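Local atomic coordinates of tryptophane-5-halogenase (Microbispora sp. ATCC PTA-5024, PDB entry 5UAO), a protein that catalyses, as an FAD-binding halogenase, the chlorination of tryptophan at C5 in a lanthipeptide during biosynthesis of NAI-107. Residues Phe107-Pro113 and His404-Arg410; Val130-Arg134 and Leu478-Arg482; Tyr250-Leu254 and Arg398-Ser402; Thr277-Ala281 and Glu312-Phe317. All blocks are in the same frame, centred on the assembly; numbering follows the deposited sequence.

How the contacts relate
Contacts 1 and 4 share one mixed sheet, in which strands 104-108 and 274-279 are neighbours; their centres are about 14 Å apart and Glu-108 OE1 lies 2.6 Å from Thr-277 OG1. Contacts 1 and 3 both use helix 383-406, with centres about 16 Å apart, and meet where Tyr-405 packs on Leu-254. Contact 2 has its centre about 30 Å from that of the chain, yet it touches contact 1 through Arg-112 and Leu-133. In contacts 3, 4 and 1 the side chains of Leu-401, Met-313 and Phe-107 are about 10, 11 and 12 Å from FAD. Along the chain, contact 4 is nested within contact 3, and contact 3 within contact 1.

Contact 1 (Phe107-Pro113 and His404-Arg410); sequences FEWGSRP and HYRFNGR
Phe-107, near the end of strand 104-108, meets His-404 near the end of helix 383-406, and beyond them an Asx turn at Asn-408 and the side chain of Arg-410 tie two loops together. Phe-107 CZ comes 4.0 Å from His-404 CD2, at the edge of the imidazole, whose NE2 is bonded to Glu-355. Glu-108 sends its carboxylate to Thr-277, while its carbonyl carbon lies over one face of the Arg-410 guanidinium. With CG anti to the backbone N (chi1 -155°), the Trp-109 indole swings back to the helix end, where NE1 gives an in-plane bond of 2.9 Å to a lone pair of His-404 O. The Asn-408 amide lies nearly flat over the indole, ND2 above its centre, and Phe-107 CD1 meets the rim of the opposite face. Gly-110 has positive phi (73°), a backbone shape that glycine adopts easily; its N donates to Asn-408 OD1 at 2.8 Å, from above the carbonyl plane. That oxygen also accepts Arg-410 N from the opposite face of the amide, closing the Asx turn. Ser-111 N and Gly-409 N share a water, the serine bond being weak. Arg-410, long and rich in donors, suits a turn full of carbonyls: NH1 reaches Gly-110 O at 3.0 Å and Arg-112 O at 2.7 Å, and NH2 gives a bond of 3.0 Å to Pro-113 O.

Contact 2 (Val130-Arg134 and Leu478-Arg482); sequences VGSLR and LLPPR
Leu-133 and Leu-478 meet by their methyl ends, CD1 to CD1 at 4.1 Å, in the apolar part of a surface contact between helix 129-136 and the loop that leads to helix 485-501. The two leucines bring branched side chains together from the helix and the loop, and Leu-133 also rests on Arg-112. One turn away Val-130 points at the loop; its CG1, anti to the backbone N (chi1 172°), sits 3.5 Å from Leu-479 O and 4.1 Å from Pro-481 CA. A compact beta-branched residue suits this place, since the two backbones approach closely here, the CA atoms of Val-130 and Pro-481 being 6.2 Å apart.

A second kind of packing sets a flat cation against a ring. The Arg-134 chain bends at chi3 (69°), and its guanidinium takes Pro-481 over one face, CD lying 3.7 Å from NH1. The rigid, apolar pyrrolidine offers this face CH groups and no competing donor. Arg-134 also touches a crystal neighbour, which may influence its pose.

Polar contact is indirect, for no direct hydrogen bond joins the two segments. A water in the guanidinium plane accepts from Arg-134 NH1 at 2.7 Å and donates to Leu-479 O at 2.6 Å, giving that carbonyl a partner beside the Val-130 methyl. Leu-479 also has a backbone hydrogen bond with Ala-439. From Leu-478 to Pro-481 the backbone angles are those of a short polyproline II segment, laid here against the side of an alpha-helix.

Contact 3 (Tyr250-Leu254 and Arg398-Ser402); sequences YASSL and RWFLS
Ser-253 OG is gripped side-on by Arg-398, whose NE and NH2 both point to this one oxygen, at 2.9 Å and 3.1 Å. The hydroxyl lies in the guanidinium plane and is also bonded to the carbonyl of Asp-424. Ser-252 OG lies nearer still to NH2, 2.8 Å, but at a poor angle; its bond goes to the Asp-424 carboxylate. Each serine places a small hydroxyl at the guanidinium edge. The loop turns tightly here, with Tyr-250 O taking both Ser-253 N and Leu-254 N.

Arg-398, on helix 383-406, reaches the serine through a bend at chi2 (-105°). Its CG sits over the face of the Tyr-250 ring, 3.7 Å from the centroid, a CH-pi contact, and Trp-399 CH2 covers one face of the guanidinium. The phenol OH of Tyr-250 goes to Asp-395 of the same helix. Farther along, Leu-254 CD2 packs on Leu-401 CB at 3.7 Å, two apolar chains crossing at about a right angle.

The arginine is buried, and its ion pair with Asp-424 is long and weak. Its charge is therefore probably eased in part by the Ser-253 hydroxyl and the Trp-399 ring, while the forked grip on Ser-253 fixes the rotation of the guanidinium.

Contact 4 (Thr277-Ala281 and Glu312-Phe317); sequences TTMNA and EMARRF
This is a buried helix-on-sheet contact: the last turn of helix 306-316 lies over strand 274-279, and the short axes pass 10.8 Å apart at 133°. Its polar end is Glu-312, in which CG anti to the backbone N (chi1 -169°) and the chain extended beyond it carry OE2 across to Asn-280 N, 2.8 Å away on the syn lone pair. The bond is nearly straight, 169° at the hydrogen. A glutamate is long enough to reach the backbone at Asn-280; its OE1 is bonded to Tyr-297 and to a water at 2.7 Å, which also accepts from Asn-280 ND2. The Asn-280 amide stacks over the carboxylate.

Met-279 fills the middle. Bent at chi2 and chi3, its flexible chain curls beneath the helix, bringing CE 4.0 Å from Met-313 CA and SD 4.2 Å from Phe-317 CE2. Arg-316 CG closes over the same sulfur. Thr-277 CG2 touches Arg-316 NH2 at 3.8 Å, and that nitrogen forms a salt bridge with Glu-108 on the neighbouring strand. Met-313 and Phe-317 also rest on strands 282-288 and 293-299, a two-layer packing in which a helix covers one face of a mixed sheet.

Contact 1 (Phe107-Pro113 and His404-Arg410)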
loop_
_atom_site.group_PDB
_atom_site.type_symbol
_atom_site.label_atom_id
_atom_site.label_comp_id
_atom_site.label_asym_id
_atom_site.label_seq_id
_atom_site.Cartn_x
_atom_site.Cartn_y
_atom_site.Cartn_z
ATOM N N PHE A 107 6.088 26.832 -8.574
ATOM C CA PHE A 107 6.119 26.370 -9.954
ATOM C C PHE A 107 5.757 27.493 -10.947
ATOM O O PHE A 107 4.575 27.875 -11.040
ATOM C CB PHE A 107 5.124 25.216 -10.108
ATOM C CG PHE A 107 5.639 23.872 -9.707
ATOM C CD1 PHE A 107 6.515 23.194 -10.533
ATOM C CD2 PHE A 107 5.239 23.264 -8.508
ATOM C CE1 PHE A 107 7.033 21.965 -10.186
ATOM C CE2 PHE A 107 5.730 22.026 -8.169
ATOM C CZ PHE A 107 6.649 21.379 -8.991
ATOM N N GLU A 108 6.758 28.035 -11.663
ATOM C CA GLU A 108 6.482 28.962 -12.769
ATOM C C GLU A 108 6.342 28.047 -14.001
ATOM O O GLU A 108 7.289 27.722 -14.712
ATOM C CB GLU A 108 7.546 30.007 -13.055
ATOM C CG GLU A 108 8.119 30.683 -11.873
ATOM C CD GLU A 108 9.022 31.821 -12.367
ATOM O OE1 GLU A 108 10.265 31.820 -12.042
ATOM O OE2 GLU A 108 8.502 32.629 -13.209
ATOM N N TRP A 109 5.121 27.612 -14.184
ATOM C CA TRP A 109 4.853 26.387 -14.870
ATOM C C TRP A 109 3.384 26.356 -15.274
ATOM O O TRP A 109 2.523 26.787 -14.510
ATOM C CB TRP A 109 5.092 25.250 -13.861
ATOM C CG TRP A 109 5.440 23.879 -14.423
ATOM C CD1 TRP A 109 4.568 22.890 -14.848
ATOM C CD2 TRP A 109 6.763 23.298 -14.513
ATOM N NE1 TRP A 109 5.288 21.766 -15.241
ATOM C CE2 TRP A 109 6.626 21.996 -15.048
ATOM C CE3 TRP A 109 8.037 23.772 -14.252
ATOM C CZ2 TRP A 109 7.716 21.183 -15.277
ATOM C CZ3 TRP A 109 9.117 22.952 -14.449
ATOM C CH2 TRP A 109 8.973 21.683 -14.979
ATOM N N GLY A 110 3.098 25.737 -16.421
ATOM C CA GLY A 110 1.764 25.723 -16.933
ATOM C C GLY A 110 1.318 27.068 -17.491
ATOM O O GLY A 110 2.132 28.018 -17.635
ATOM N N SER A 111 0.054 27.143 -17.847
ATOM C CA SER A 111 -0.440 28.295 -18.580
ATOM C C SER A 111 -0.922 29.431 -17.724
ATOM O O SER A 111 -1.132 30.520 -18.264
ATOM C CB SER A 111 -1.465 27.885 -19.626
ATOM O OG SER A 111 -2.608 27.320 -19.011
ATOM N N ARG A 112 -0.998 29.265 -16.403
ATOM C CA ARG A 112 -1.318 30.422 -15.542
ATOM C C ARG A 112 -0.156 31.391 -15.474
ATOM O O ARG A 112 0.987 30.989 -15.111
ATOM C CB ARG A 112 -1.638 29.962 -14.110
ATOM C CG ARG A 112 -2.787 28.971 -14.000
ATOM C CD ARG A 112 -2.649 28.219 -12.688
ATOM N NE ARG A 112 -3.599 27.138 -12.447
ATOM C CZ ARG A 112 -4.849 27.354 -12.146
ATOM N NH1 ARG A 112 -5.317 28.593 -12.091
ATOM N NH2 ARG A 112 -5.626 26.345 -11.911
ATOM N N PRO A 113 -0.395 32.679 -15.797
ATOM C CA PRO A 113 0.735 33.631 -15.767
ATOM C C PRO A 113 1.463 33.668 -14.434
ATOM O O PRO A 113 2.684 33.853 -14.409
ATOM C CB PRO A 113 0.068 35.001 -16.023
ATOM C CG PRO A 113 -1.272 34.720 -16.605
ATOM C CD PRO A 113 -1.624 33.273 -16.391
ATOM N N HIS A 404 4.539 16.199 -14.813
ATOM C CA HIS A 404 5.049 17.589 -14.785
ATOM C C HIS A 404 5.411 18.029 -16.214
ATOM O O HIS A 404 5.380 19.218 -16.555
ATOM C CB HIS A 404 6.301 17.743 -13.955
ATOM C CG HIS A 404 6.138 17.448 -12.489
ATOM N ND1 HIS A 404 5.627 16.275 -12.001
ATOM C CD2 HIS A 404 6.476 18.175 -11.405
ATOM C CE1 HIS A 404 5.657 16.282 -10.674
ATOM N NE2 HIS A 404 6.200 17.414 -10.291
ATOM N N TYR A 405 5.793 17.062 -17.061
ATOM C CA TYR A 405 6.203 17.339 -18.421
ATOM C C TYR A 405 5.098 17.311 -19.446
ATOM O O TYR A 405 4.989 18.239 -20.257
ATOM C CB TYR A 405 7.343 16.393 -18.876
ATOM C CG TYR A 405 8.718 16.880 -18.436
ATOM C CD1 TYR A 405 9.382 17.869 -19.146
ATOM C CD2 TYR A 405 9.303 16.398 -17.253
ATOM C CE1 TYR A 405 10.590 18.322 -18.735
ATOM C CE2 TYR A 405 10.517 16.828 -16.841
ATOM C CZ TYR A 405 11.140 17.801 -17.589
ATOM O OH TYR A 405 12.302 18.254 -17.201
ATOM N N ARG A 406 4.233 16.295 -19.381
ATOM C CA ARG A 406 3.186 16.077 -20.380
ATOM C C ARG A 406 2.213 17.253 -20.446
ATOM O O ARG A 406 1.629 17.504 -21.512
ATOM C CB ARG A 406 2.395 14.832 -19.980
ATOM C CG ARG A 406 1.292 14.421 -20.937
ATOM C CD ARG A 406 1.907 13.776 -22.139
ATOM N NE ARG A 406 0.976 13.681 -23.238
ATOM C CZ ARG A 406 0.943 12.663 -24.108
ATOM N NH1 ARG A 406 1.759 11.623 -23.996
ATOM N NH2 ARG A 406 0.067 12.664 -25.086
ATOM N N PHE A 407 1.976 17.945 -19.315
ATOM C CA PHE A 407 0.867 18.901 -19.250
ATOM C C PHE A 407 1.310 20.372 -19.046
ATOM O O PHE A 407 0.491 21.225 -18.625
ATOM C CB PHE A 407 -0.107 18.493 -18.163
ATOM C CG PHE A 407 -0.694 17.125 -18.357
ATOM C CD1 PHE A 407 -1.528 16.869 -19.437
ATOM C CD2 PHE A 407 -0.412 16.101 -17.483
ATOM C CE1 PHE A 407 -2.105 15.627 -19.604
ATOM C CE2 PHE A 407 -0.918 14.840 -17.666
ATOM C CZ PHE A 407 -1.810 14.607 -18.726
ATOM N N ASN A 408 2.597 20.650 -19.330
ATOM C CA ASN A 408 3.105 21.985 -19.129
ATOM C C ASN A 408 2.881 22.851 -20.366
ATOM O O ASN A 408 3.722 22.935 -21.268
ATOM C CB ASN A 408 4.607 21.970 -18.692
ATOM C CG ASN A 408 5.105 23.375 -18.319
ATOM O OD1 ASN A 408 4.342 24.322 -18.439
ATOM N ND2 ASN A 408 6.378 23.503 -17.970
ATOM N N GLY A 409 1.744 23.532 -20.388
ATOM C CA GLY A 409 1.396 24.428 -21.491
ATOM C C GLY A 409 1.992 25.818 -21.522
ATOM O O GLY A 409 1.448 26.688 -22.204
ATOM N N ARG A 410 3.078 26.090 -20.786
ATOM C CA ARG A 410 3.571 27.444 -20.637
ATOM C C ARG A 410 4.231 27.958 -21.917
ATOM O O ARG A 410 4.023 29.116 -22.250
ATOM C CB ARG A 410 4.599 27.550 -19.496
ATOM C CG ARG A 410 4.943 28.965 -19.049
ATOM C CD ARG A 410 5.488 28.963 -17.644
ATOM N NE ARG A 410 5.498 30.281 -16.995
ATOM C CZ ARG A 410 4.511 30.791 -16.261
ATOM N NH1 ARG A 410 3.415 30.110 -15.977
ATOM N NH2 ARG A 410 4.643 31.983 -15.732
HETATM O O HOH W 1 -0.595 24.089 -18.632
#

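Contact 2 (Val130-Arg134 and Leu478-Arg482)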
loop_
_atom_site.group_PDB
_atom_site.type_symbol
_atom_site.label_atom_id
_atom_site.label_comp_id
_atom_site.label_asym_id
_atom_site.label_seq_id
_atom_site.Cartn_x
_atom_site.Cartn_y
_atom_site.Cartn_z
ATOM N N VAL A 130 -10.763 22.684 -3.318
ATOM C CA VAL A 130 -11.917 22.982 -4.133
ATOM C C VAL A 130 -12.373 24.408 -3.874
ATOM O O VAL A 130 -12.661 25.148 -4.786
ATOM C CB VAL A 130 -13.074 21.987 -3.898
ATOM C CG1 VAL A 130 -14.320 22.479 -4.643
ATOM C CG2 VAL A 130 -12.658 20.586 -4.345
ATOM N N GLY A 131 -12.343 24.811 -2.618
ATOM C CA GLY A 131 -12.714 26.183 -2.257
ATOM C C GLY A 131 -11.701 27.177 -2.845
ATOM O O GLY A 131 -12.088 28.243 -3.380
ATOM N N SER A 132 -10.418 26.823 -2.815
ATOM C CA SER A 132 -9.388 27.746 -3.406
ATOM C C SER A 132 -9.705 27.924 -4.892
ATOM O O SER A 132 -9.699 29.084 -5.439
ATOM C CB SER A 132 -7.954 27.199 -3.168
ATOM O OG SER A 132 -6.949 28.008 -3.805
ATOM N N LEU A 133 -9.941 26.823 -5.589
ATOM C CA LEU A 133 -10.237 26.917 -7.059
ATOM C C LEU A 133 -11.532 27.712 -7.383
ATOM O O LEU A 133 -11.591 28.550 -8.311
ATOM C CB LEU A 133 -10.311 25.543 -7.700
ATOM C CG LEU A 133 -8.887 24.916 -7.860
ATOM C CD1 LEU A 133 -9.072 23.389 -7.832
ATOM C CD2 LEU A 133 -8.138 25.456 -9.085
ATOM N N ARG A 134 -12.567 27.462 -6.616
ATOM C CA ARG A 134 -13.864 28.157 -6.880
ATOM C C ARG A 134 -13.771 29.658 -6.569
ATOM O O ARG A 134 -14.285 30.473 -7.281
ATOM C CB ARG A 134 -14.935 27.535 -6.017
ATOM C CG ARG A 134 -15.355 26.153 -6.423
ATOM C CD ARG A 134 -16.286 25.580 -5.375
ATOM N NE ARG A 134 -17.582 26.255 -5.330
ATOM C CZ ARG A 134 -18.636 25.976 -6.095
ATOM N NH1 ARG A 134 -18.588 25.033 -7.022
ATOM N NH2 ARG A 134 -19.771 26.665 -5.929
ATOM N N LEU A 478 -14.785 19.344 -12.062
ATOM C CA LEU A 478 -14.465 19.762 -10.713
ATOM C C LEU A 478 -15.566 19.305 -9.799
ATOM O O LEU A 478 -16.757 19.521 -10.062
ATOM C CB LEU A 478 -14.273 21.291 -10.628
ATOM C CG LEU A 478 -13.665 21.772 -9.314
ATOM C CD1 LEU A 478 -12.249 21.236 -9.139
ATOM C CD2 LEU A 478 -13.666 23.296 -9.217
ATOM N N LEU A 479 -15.192 18.676 -8.709
ATOM C CA LEU A 479 -16.174 18.247 -7.774
ATOM C C LEU A 479 -16.846 19.462 -7.092
ATOM O O LEU A 479 -16.199 20.495 -6.774
ATOM C CB LEU A 479 -15.599 17.314 -6.704
ATOM C CG LEU A 479 -15.009 15.924 -7.135
ATOM C CD1 LEU A 479 -14.227 15.329 -5.963
ATOM C CD2 LEU A 479 -16.068 14.951 -7.643
ATOM N N PRO A 480 -18.139 19.305 -6.795
ATOM C CA PRO A 480 -18.799 20.214 -5.881
ATOM C C PRO A 480 -18.123 20.269 -4.496
ATOM O O PRO A 480 -17.480 19.312 -4.095
ATOM C CB PRO A 480 -20.202 19.597 -5.763
ATOM C CG PRO A 480 -19.996 18.158 -6.056
ATOM C CD PRO A 480 -19.010 18.181 -7.170
ATOM N N PRO A 481 -18.231 21.411 -3.785
ATOM C CA PRO A 481 -17.680 21.537 -2.442
ATOM C C PRO A 481 -18.577 20.824 -1.451
ATOM O O PRO A 481 -19.762 20.642 -1.712
ATOM C CB PRO A 481 -17.719 23.061 -2.188
ATOM C CG PRO A 481 -18.885 23.521 -2.980
ATOM C CD PRO A 481 -18.921 22.651 -4.208
ATOM N N ARG A 482 -18.019 20.446 -0.318
ATOM C CA ARG A 482 -18.735 19.649 0.668
ATOM C C ARG A 482 -19.194 20.494 1.867
ATOM O O ARG A 482 -19.663 19.998 2.890
ATOM C CB ARG A 482 -17.798 18.533 1.073
ATOM C CG ARG A 482 -17.433 17.664 -0.142
ATOM C CD ARG A 482 -18.162 16.324 -0.161
ATOM N NE ARG A 482 -17.596 15.464 0.874
ATOM C CZ ARG A 482 -16.415 14.849 0.790
ATOM N NH1 ARG A 482 -15.654 14.956 -0.300
ATOM N NH2 ARG A 482 -15.993 14.111 1.808
HETATM O O HOH W 2 -17.059 22.853 -7.462
#

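Contact 3 (Tyr250-Leu254 and Arg398-Ser402)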
loop_
_atom_site.group_PDB
_atom_site.type_symbol
_atom_site.label_atom_id
_atom_site.label_comp_id
_atom_site.label_asym_id
_atom_site.label_seq_id
_atom_site.Cartn_x
_atom_site.Cartn_y
_atom_site.Cartn_z
ATOM N N TYR A 250 14.391 5.564 -17.838
ATOM C CA TYR A 250 13.149 6.264 -17.785
ATOM C C TYR A 250 12.989 7.330 -18.907
ATOM O O TYR A 250 12.124 8.265 -18.830
ATOM C CB TYR A 250 13.100 6.989 -16.421
ATOM C CG TYR A 250 12.938 6.138 -15.183
ATOM C CD1 TYR A 250 12.497 4.799 -15.221
ATOM C CD2 TYR A 250 13.189 6.707 -13.925
ATOM C CE1 TYR A 250 12.291 4.068 -14.049
ATOM C CE2 TYR A 250 12.983 6.007 -12.790
ATOM C CZ TYR A 250 12.549 4.678 -12.829
ATOM O OH TYR A 250 12.337 4.025 -11.626
ATOM N N ALA A 251 13.760 7.155 -19.967
ATOM C CA ALA A 251 13.897 8.149 -20.994
ATOM C C ALA A 251 12.649 8.373 -21.823
ATOM O O ALA A 251 12.500 9.413 -22.391
ATOM C CB ALA A 251 15.033 7.797 -21.920
ATOM N N SER A 252 11.787 7.388 -21.942
ATOM C CA SER A 252 10.509 7.627 -22.605
ATOM C C SER A 252 9.694 8.709 -21.857
ATOM O O SER A 252 8.831 9.366 -22.430
ATOM C CB SER A 252 9.728 6.345 -22.719
ATOM O OG SER A 252 9.226 5.830 -21.496
ATOM N N SER A 253 9.949 8.885 -20.568
ATOM C CA SER A 253 9.189 9.898 -19.799
ATOM C C SER A 253 10.000 11.130 -19.438
ATOM O O SER A 253 9.451 12.216 -19.300
ATOM C CB SER A 253 8.728 9.316 -18.509
ATOM O OG SER A 253 7.770 8.291 -18.700
ATOM N N LEU A 254 11.291 10.946 -19.209
ATOM C CA LEU A 254 12.114 11.973 -18.622
ATOM C C LEU A 254 13.294 12.142 -19.606
ATOM O O LEU A 254 14.147 11.268 -19.736
ATOM C CB LEU A 254 12.493 11.546 -17.189
ATOM C CG LEU A 254 11.289 11.294 -16.247
ATOM C CD1 LEU A 254 11.735 10.831 -14.876
ATOM C CD2 LEU A 254 10.571 12.622 -16.029
ATOM N N ARG A 398 8.773 8.184 -10.926
ATOM C CA ARG A 398 8.944 8.418 -12.344
ATOM C C ARG A 398 7.638 8.905 -12.988
ATOM O O ARG A 398 7.619 9.894 -13.717
ATOM C CB ARG A 398 9.512 7.156 -13.036
ATOM C CG ARG A 398 9.554 7.238 -14.543
ATOM C CD ARG A 398 8.479 6.422 -15.166
ATOM N NE ARG A 398 8.581 6.376 -16.626
ATOM C CZ ARG A 398 9.096 5.382 -17.350
ATOM N NH1 ARG A 398 9.504 4.258 -16.808
ATOM N NH2 ARG A 398 9.120 5.498 -18.683
ATOM N N TRP A 399 6.575 8.165 -12.772
ATOM C CA TRP A 399 5.278 8.514 -13.327
ATOM C C TRP A 399 4.749 9.820 -12.789
ATOM O O TRP A 399 4.187 10.579 -13.526
ATOM C CB TRP A 399 4.240 7.414 -13.128
ATOM C CG TRP A 399 4.643 6.151 -13.768
ATOM C CD1 TRP A 399 4.913 4.990 -13.132
ATOM C CD2 TRP A 399 4.922 5.927 -15.155
ATOM N NE1 TRP A 399 5.279 4.033 -14.034
ATOM C CE2 TRP A 399 5.374 4.593 -15.273
ATOM C CE3 TRP A 399 4.892 6.740 -16.297
ATOM C CZ2 TRP A 399 5.716 4.010 -16.496
ATOM C CZ3 TRP A 399 5.256 6.182 -17.501
ATOM C CH2 TRP A 399 5.653 4.803 -17.593
ATOM N N PHE A 400 5.017 10.150 -11.533
ATOM C CA PHE A 400 4.647 11.488 -11.046
ATOM C C PHE A 400 5.414 12.604 -11.762
ATOM O O PHE A 400 4.835 13.617 -12.121
ATOM C CB PHE A 400 4.935 11.527 -9.516
ATOM C CG PHE A 400 4.667 12.860 -8.848
ATOM C CD1 PHE A 400 3.518 13.583 -9.119
ATOM C CD2 PHE A 400 5.534 13.347 -7.886
ATOM C CE1 PHE A 400 3.242 14.773 -8.454
ATOM C CE2 PHE A 400 5.279 14.535 -7.213
ATOM C CZ PHE A 400 4.130 15.237 -7.492
ATOM N N LEU A 401 6.720 12.454 -11.945
ATOM C CA LEU A 401 7.459 13.428 -12.695
ATOM C C LEU A 401 6.952 13.514 -14.133
ATOM O O LEU A 401 6.990 14.610 -14.726
ATOM C CB LEU A 401 8.960 13.157 -12.731
ATOM C CG LEU A 401 9.643 13.279 -11.349
ATOM C CD1 LEU A 401 11.134 12.972 -11.468
ATOM C CD2 LEU A 401 9.502 14.690 -10.871
ATOM N N SER A 402 6.561 12.372 -14.707
ATOM C CA SER A 402 6.093 12.364 -16.118
ATOM C C SER A 402 4.943 13.390 -16.348
ATOM O O SER A 402 4.879 14.029 -17.385
ATOM C CB SER A 402 5.653 10.933 -16.543
ATOM O OG SER A 402 4.311 10.519 -16.182
#

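Contact 4 (Thr277-Ala281 and Glu312-Phe317)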
loop_
_atom_site.group_PDB
_atom_site.type_symbol
_atom_site.label_atom_id
_atom_site.label_comp_id
_atom_site.label_asym_id
_atom_site.label_seq_id
_atom_site.Cartn_x
_atom_site.Cartn_y
_atom_site.Cartn_z
ATOM N N THR A 277 11.264 26.837 -12.621
ATOM C CA THR A 277 10.899 27.793 -13.668
ATOM C C THR A 277 11.005 27.127 -15.034
ATOM O O THR A 277 12.085 26.627 -15.391
ATOM C CB THR A 277 11.882 29.003 -13.584
ATOM O OG1 THR A 277 11.745 29.672 -12.310
ATOM C CG2 THR A 277 11.664 30.006 -14.611
ATOM N N THR A 278 9.967 27.225 -15.830
ATOM C CA THR A 278 9.979 26.615 -17.166
ATOM C C THR A 278 10.960 27.428 -18.048
ATOM O O THR A 278 10.963 28.652 -17.975
ATOM C CB THR A 278 8.610 26.647 -17.771
ATOM O OG1 THR A 278 7.677 25.899 -16.983
ATOM C CG2 THR A 278 8.568 25.981 -19.179
ATOM N N MET A 279 11.768 26.719 -18.853
ATOM C CA MET A 279 12.798 27.270 -19.683
ATOM C C MET A 279 12.548 26.689 -21.096
ATOM O O MET A 279 11.629 25.884 -21.292
ATOM C CB MET A 279 14.193 26.854 -19.188
ATOM C CG MET A 279 14.573 27.303 -17.751
ATOM S SD MET A 279 14.791 29.094 -17.695
ATOM C CE MET A 279 16.486 29.195 -18.216
ATOM N N ASN A 280 13.298 27.157 -22.071
ATOM C CA ASN A 280 12.975 26.794 -23.471
ATOM C C ASN A 280 13.172 25.314 -23.774
ATOM O O ASN A 280 12.465 24.737 -24.606
ATOM C CB ASN A 280 13.801 27.645 -24.446
ATOM C CG ASN A 280 13.387 29.133 -24.442
ATOM O OD1 ASN A 280 12.272 29.459 -24.115
ATOM N ND2 ASN A 280 14.304 30.018 -24.852
ATOM N N ALA A 281 14.159 24.720 -23.124
ATOM C CA ALA A 281 14.500 23.306 -23.355
ATOM C C ALA A 281 14.609 22.525 -22.043
ATOM O O ALA A 281 15.427 21.581 -21.943
ATOM C CB ALA A 281 15.813 23.275 -24.088
ATOM N N GLU A 312 20.895 31.272 -22.250
ATOM C CA GLU A 312 19.487 31.419 -21.914
ATOM C C GLU A 312 19.340 31.697 -20.397
ATOM O O GLU A 312 18.577 32.540 -19.966
ATOM C CB GLU A 312 18.710 30.203 -22.308
ATOM C CG GLU A 312 17.224 30.408 -22.217
ATOM C CD GLU A 312 16.453 29.121 -22.235
ATOM O OE1 GLU A 312 16.911 28.166 -22.920
ATOM O OE2 GLU A 312 15.320 29.091 -21.668
ATOM N N MET A 313 20.045 30.942 -19.606
ATOM C CA MET A 313 19.959 31.084 -18.164
ATOM C C MET A 313 20.348 32.519 -17.731
ATOM O O MET A 313 19.721 33.102 -16.847
ATOM C CB MET A 313 20.900 30.035 -17.546
ATOM C CG MET A 313 20.880 29.966 -16.053
ATOM S SD MET A 313 21.925 28.581 -15.499
ATOM C CE MET A 313 21.526 28.562 -13.798
ATOM N N ALA A 314 21.407 33.049 -18.327
ATOM C CA ALA A 314 21.811 34.430 -18.078
ATOM C C ALA A 314 20.811 35.452 -18.629
ATOM O O ALA A 314 20.612 36.503 -18.029
ATOM C CB ALA A 314 23.232 34.696 -18.567
ATOM N N ARG A 315 20.107 35.153 -19.720
ATOM C CA ARG A 315 19.018 36.028 -20.076
ATOM C C ARG A 315 17.910 36.032 -19.053
ATOM O O ARG A 315 17.349 37.103 -18.744
ATOM C CB ARG A 315 18.441 35.710 -21.474
ATOM C CG ARG A 315 19.393 36.127 -22.617
ATOM C CD ARG A 315 18.730 36.022 -24.016
ATOM N NE ARG A 315 18.268 34.657 -24.341
ATOM C CZ ARG A 315 19.058 33.686 -24.838
ATOM N NH1 ARG A 315 20.322 33.918 -25.080
ATOM N NH2 ARG A 315 18.572 32.483 -25.131
ATOM N N ARG A 316 17.524 34.834 -18.578
ATOM C CA ARG A 316 16.368 34.716 -17.736
ATOM C C ARG A 316 16.673 35.212 -16.281
ATOM O O ARG A 316 15.776 35.677 -15.590
ATOM C CB ARG A 316 15.855 33.264 -17.738
ATOM C CG ARG A 316 14.648 33.039 -16.871
ATOM C CD ARG A 316 13.390 33.742 -17.392
ATOM N NE ARG A 316 12.262 33.522 -16.484
ATOM C CZ ARG A 316 12.156 34.031 -15.241
ATOM N NH1 ARG A 316 13.109 34.801 -14.696
ATOM N NH2 ARG A 316 11.072 33.776 -14.507
ATOM N N PHE A 317 17.920 35.060 -15.861
ATOM C CA PHE A 317 18.380 35.316 -14.483
ATOM C C PHE A 317 19.663 36.168 -14.555
ATOM O O PHE A 317 20.764 35.722 -14.198
ATOM C CB PHE A 317 18.664 34.027 -13.750
ATOM C CG PHE A 317 17.476 33.127 -13.613
ATOM C CD1 PHE A 317 16.495 33.367 -12.660
ATOM C CD2 PHE A 317 17.298 32.042 -14.478
ATOM C CE1 PHE A 317 15.370 32.534 -12.515
ATOM C CE2 PHE A 317 16.178 31.178 -14.306
ATOM C CZ PHE A 317 15.226 31.439 -13.331
HETATM O O HOH W 3 17.011 28.838 -25.507
#